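DNA helicase assembly protein (Enterobacteria phage T4, PDB 1C1K) loads the phage replicative helicase onto fork DNA covered by the ssDNA-binding protein, serving viral DNA replication, recombination and repair. Local coordinates at residues S18-K21 / L22-I26; M25-Q28 / H29-K33. All blocks are in the same frame, centred on the assembly; numbering follows the deposited sequence.

Contact 1. Residues S18-K21 / L22-I26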
loop_
_atom_site.group_PDB
_atom_site.type_symbol
_atom_site.label_atom_id
_atom_site.label_comp_id
_atom_site.label_asym_id
_atom_site.label_seq_id
_atom_site.Cartn_x
_atom_site.Cartn_y
_atom_site.Cartn_z
ATOM N N SER A 18 19.844 6.823 11.164
ATOM C CA SER A 18 18.461 7.275 11.232
ATOM C C SER A 18 17.674 6.763 10.031
ATOM O O SER A 18 16.487 6.440 10.156
ATOM C CB SER A 18 18.400 8.806 11.305
ATOM O OG SER A 18 18.979 9.263 12.522
ATOM N N VAL A 19 18.327 6.687 8.872
ATOM C CA VAL A 19 17.664 6.178 7.675
ATOM C C VAL A 19 17.350 4.699 7.923
ATOM O O VAL A 19 16.273 4.212 7.575
ATOM C CB VAL A 19 18.566 6.319 6.421
ATOM C CG1 VAL A 19 17.940 5.597 5.233
ATOM C CG2 VAL A 19 18.752 7.786 6.084
ATOM N N TYR A 20 18.288 3.988 8.541
ATOM C CA TYR A 20 18.075 2.579 8.837
ATOM C C TYR A 20 16.887 2.420 9.788
ATOM O O TYR A 20 16.062 1.531 9.601
ATOM C CB TYR A 20 19.321 1.965 9.474
ATOM C CG TYR A 20 19.046 0.639 10.169
ATOM C CD1 TYR A 20 18.946 -0.544 9.438
ATOM C CD2 TYR A 20 18.895 0.575 11.557
ATOM C CE1 TYR A 20 18.704 -1.763 10.076
ATOM C CE2 TYR A 20 18.655 -0.629 12.199
ATOM C CZ TYR A 20 18.563 -1.793 11.455
ATOM O OH TYR A 20 18.349 -2.999 12.096
ATOM N N LYS A 21 16.811 3.278 10.804
ATOM C CA LYS A 21 15.716 3.230 11.774
ATOM C C LYS A 21 14.379 3.476 11.087
ATOM O O LYS A 21 13.377 2.821 11.400
ATOM C CB LYS A 21 15.926 4.282 12.863
ATOM C CG LYS A 21 17.075 3.964 13.809
ATOM C CD LYS A 21 17.122 4.940 14.968
ATOM C CE LYS A 21 18.292 4.633 15.883
ATOM N NZ LYS A 21 18.624 5.788 16.769
ATOM N N LEU A 22 14.358 4.431 10.161
ATOM C CA LEU A 22 13.133 4.739 9.428
ATOM C C LEU A 22 12.697 3.514 8.613
ATOM O O LEU A 22 11.526 3.140 8.615
ATOM C CB LEU A 22 13.353 5.936 8.499
ATOM C CG LEU A 22 12.142 6.361 7.657
ATOM C CD1 LEU A 22 11.100 7.037 8.548
ATOM C CD2 LEU A 22 12.593 7.316 6.548
ATOM N N TYR A 23 13.642 2.895 7.916
ATOM C CA TYR A 23 13.336 1.715 7.123
ATOM C C TYR A 23 12.771 0.601 8.002
ATOM O O TYR A 23 11.746 -0.001 7.674
ATOM C CB TYR A 23 14.594 1.204 6.415
ATOM C CG TYR A 23 14.509 -0.253 6.013
ATOM C CD1 TYR A 23 13.614 -0.677 5.033
ATOM C CD2 TYR A 23 15.316 -1.209 6.622
ATOM C CE1 TYR A 23 13.528 -2.025 4.670
ATOM C CE2 TYR A 23 15.237 -2.553 6.268
ATOM C CZ TYR A 23 14.342 -2.951 5.294
ATOM O OH TYR A 23 14.261 -4.284 4.952
ATOM N N LEU A 24 13.445 0.329 9.118
ATOM C CA LEU A 24 13.019 -0.731 10.028
ATOM C C LEU A 24 11.629 -0.495 10.599
ATOM O O LEU A 24 10.832 -1.425 10.699
ATOM C CB LEU A 24 14.025 -0.900 11.177
ATOM C CG LEU A 24 13.960 -2.263 11.881
ATOM C CD1 LEU A 24 14.301 -3.373 10.902
ATOM C CD2 LEU A 24 14.937 -2.293 13.049
ATOM N N MET A 25 11.333 0.741 10.981
ATOM C CA MET A 25 10.021 1.038 11.531
ATOM C C MET A 25 8.939 0.857 10.469
ATOM O O MET A 25 7.876 0.333 10.766
ATOM C CB MET A 25 9.988 2.455 12.111
ATOM C CG MET A 25 9.893 3.587 11.105
ATOM S SD MET A 25 9.610 5.173 11.941
ATOM C CE MET A 25 8.642 4.650 13.321
ATOM N N ILE A 26 9.209 1.271 9.233
ATOM C CA ILE A 26 8.219 1.118 8.172
ATOM C C ILE A 26 8.082 -0.356 7.792
ATOM O O ILE A 26 6.985 -0.831 7.499
ATOM C CB ILE A 26 8.593 1.975 6.930
ATOM C CG1 ILE A 26 8.500 3.458 7.303
ATOM C CG2 ILE A 26 7.644 1.663 5.748
ATOM C CD1 ILE A 26 9.092 4.415 6.272
#
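Tyr20 and Leu24, one helical turn apart, make the side-chain contact here. They run side by side and point the same way. Leu24 CD2 lies 3.6 Å from Tyr20 OH and 4.0 Å from Tyr20 CZ, so the methyl meets the phenol end of the ring, obliquely to its plane. Tyr20 CG is anti to the backbone N (chi1 163°) and Leu24 CG is too (chi1 -159°), which sends both groups off the helix in one direction.

The backbone supplies four i to i+4 hydrogen bonds. Leu22 N donates to Ser18 O, Tyr23 N to Val19 O, Leu24 N to Tyr20 O at 2.9 Å, and Met25 N to Lys21 O. Tyr20 O is also 3.5 Å from Tyr23 CB and sits at the edge of the Tyr23 ring. Met25 CG rests 3.6 Å from Lys21 O.

The buried side chains of this face also meet neighbouring helices. Tyr20 meets Phe59 edge-to-face, Tyr23 meets the Phe75 ring, and Val19 and Leu22 touch Leu71 of helix 68-81. This is a regular alpha-helix with one face built into the core of a largely alpha-helical two-domain fold.

Contact 2. Residues M25-Q28 / H29-K33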
loop_
_atom_site.group_PDB
_atom_site.type_symbol
_atom_site.label_atom_id
_atom_site.label_comp_id
_atom_site.label_asym_id
_atom_site.label_seq_id
_atom_site.Cartn_x
_atom_site.Cartn_y
_atom_site.Cartn_z
ATOM N N MET A 25 11.333 0.741 10.981
ATOM C CA MET A 25 10.021 1.038 11.531
ATOM C C MET A 25 8.939 0.857 10.469
ATOM O O MET A 25 7.876 0.333 10.766
ATOM C CB MET A 25 9.988 2.455 12.111
ATOM C CG MET A 25 9.893 3.587 11.105
ATOM S SD MET A 25 9.610 5.173 11.941
ATOM C CE MET A 25 8.642 4.650 13.321
ATOM N N ILE A 26 9.209 1.271 9.233
ATOM C CA ILE A 26 8.219 1.118 8.172
ATOM C C ILE A 26 8.082 -0.356 7.792
ATOM O O ILE A 26 6.985 -0.831 7.499
ATOM C CB ILE A 26 8.593 1.975 6.930
ATOM C CG1 ILE A 26 8.500 3.458 7.303
ATOM C CG2 ILE A 26 7.644 1.663 5.748
ATOM C CD1 ILE A 26 9.092 4.415 6.272
ATOM N N LYS A 27 9.193 -1.083 7.823
ATOM C CA LYS A 27 9.174 -2.505 7.498
ATOM C C LYS A 27 8.300 -3.248 8.504
ATOM O O LYS A 27 7.457 -4.065 8.132
ATOM C CB LYS A 27 10.590 -3.079 7.533
ATOM C CG LYS A 27 10.678 -4.549 7.141
ATOM C CD LYS A 27 12.038 -5.123 7.508
ATOM C CE LYS A 27 12.211 -6.525 6.961
ATOM N NZ LYS A 27 13.204 -7.280 7.769
ATOM N N GLN A 28 8.495 -2.956 9.783
ATOM C CA GLN A 28 7.721 -3.618 10.822
ATOM C C GLN A 28 6.254 -3.207 10.743
ATOM O O GLN A 28 5.357 -4.011 10.986
ATOM C CB GLN A 28 8.319 -3.291 12.190
ATOM C CG GLN A 28 9.673 -3.958 12.396
ATOM C CD GLN A 28 10.404 -3.458 13.621
ATOM O OE1 GLN A 28 11.612 -3.677 13.772
ATOM N NE2 GLN A 28 9.681 -2.782 14.508
ATOM N N HIS A 29 6.011 -1.954 10.383
ATOM C CA HIS A 29 4.651 -1.461 10.256
ATOM C C HIS A 29 3.935 -2.240 9.150
ATOM O O HIS A 29 2.805 -2.697 9.330
ATOM C CB HIS A 29 4.662 0.032 9.907
ATOM C CG HIS A 29 3.302 0.594 9.647
ATOM N ND1 HIS A 29 2.589 1.281 10.603
ATOM C CD2 HIS A 29 2.517 0.558 8.542
ATOM C CE1 HIS A 29 1.423 1.646 10.099
ATOM N NE2 HIS A 29 1.354 1.220 8.852
ATOM N N MET A 30 4.604 -2.399 8.012
ATOM C CA MET A 30 4.022 -3.107 6.877
ATOM C C MET A 30 3.839 -4.605 7.126
ATOM O O MET A 30 3.146 -5.284 6.361
ATOM C CB MET A 30 4.869 -2.866 5.628
ATOM C CG MET A 30 4.768 -1.431 5.096
ATOM S SD MET A 30 3.056 -0.846 4.835
ATOM C CE MET A 30 2.417 -2.190 3.849
ATOM N N ASN A 31 4.449 -5.108 8.202
ATOM C CA ASN A 31 4.344 -6.517 8.589
ATOM C C ASN A 31 3.339 -6.659 9.733
ATOM O O ASN A 31 3.127 -7.761 10.250
ATOM C CB ASN A 31 5.696 -7.049 9.069
ATOM C CG ASN A 31 6.597 -7.474 7.932
ATOM O OD1 ASN A 31 7.821 -7.501 8.079
ATOM N ND2 ASN A 31 6.005 -7.814 6.795
ATOM N N GLY A 32 2.736 -5.540 10.127
ATOM C CA GLY A 32 1.762 -5.538 11.208
ATOM C C GLY A 32 2.382 -5.723 12.584
ATOM O O GLY A 32 1.717 -6.178 13.511
ATOM N N LYS A 33 3.652 -5.360 12.725
ATOM C CA LYS A 33 4.364 -5.508 13.991
ATOM C C LYS A 33 4.565 -4.182 14.714
ATOM O O LYS A 33 4.996 -4.151 15.869
ATOM C CB LYS A 33 5.722 -6.157 13.744
ATOM C CG LYS A 33 5.631 -7.621 13.375
ATOM C CD LYS A 33 7.008 -8.218 13.160
ATOM C CE LYS A 33 7.108 -8.880 11.801
ATOM N NZ LYS A 33 8.257 -9.824 11.746
#
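This is a helix C-terminus closed by a Schellman motif, where helix 16-30 gives way to a loop. Two backbone bonds back into the last turn define the motif. Lys33 N donates to Gln28 O at 2.8 Å with a nearly straight N-H (160°), and Gly32 N donates to His29 O at 3.0 Å. Gly32 has a positive phi of 73°, which turns the chain back over the last turn and favours glycine. Asn31 N is a second donor to Gln28 O. It is 3.1 Å from Gln28 O and stands above the carbonyl plane, on the opposite face from Lys33 N.

Before the cap the helix is regular. His29 N donates to Met25 O, and Met30 N to Ile26 O.

Two side-chain contacts flank the cap. Lys33 CB packs 4.2 Å from Gln28 CB, beside the Gln28 carbonyl that takes two N-H donors. Met30 CG is anti to its carbonyl carbon (chi1 -70°). This lays CG 3.3 Å from Ile26 O and 4.3 Å from Ile26 CG2.

On the buried side, Ile26 and Met30 both touch Leu79 of helix 68-81, and Met30 also reaches Ala192. The His29 ring is held at both nitrogens, ND1 by Val36 N and NE2 by Ala192 O, which fixes its rotation.

Gln28 O thus serves two amides at the helix end. The two imidazole bonds tie that end to the following loop and to helix 181-196. Lys27 NZ and Lys33 NZ are 6.8 Å apart, so these like charges probably repel mildly.

Overall arrangement
Contact 1 comes first along the chain, within helix 16-30. Contact 2 takes in the end of that helix and the first loop residues after it. Their centres are about 10 Å apart. They overlap at Met25 and Ile26. Contact 1 is mostly buried and its centre is about 17 Å from the centre of the chain. Contact 2 is partly buried, and its centre is about 12 Å from it, on the same side. Both belong to the N-terminal part of the helicase loader. Helix 68-81 packs against residues of both. Helix 56-65 joins at contact 1 and helix 181-196 at contact 2. Helix 16-30 therefore links N-terminal packing to a helix from late in the chain.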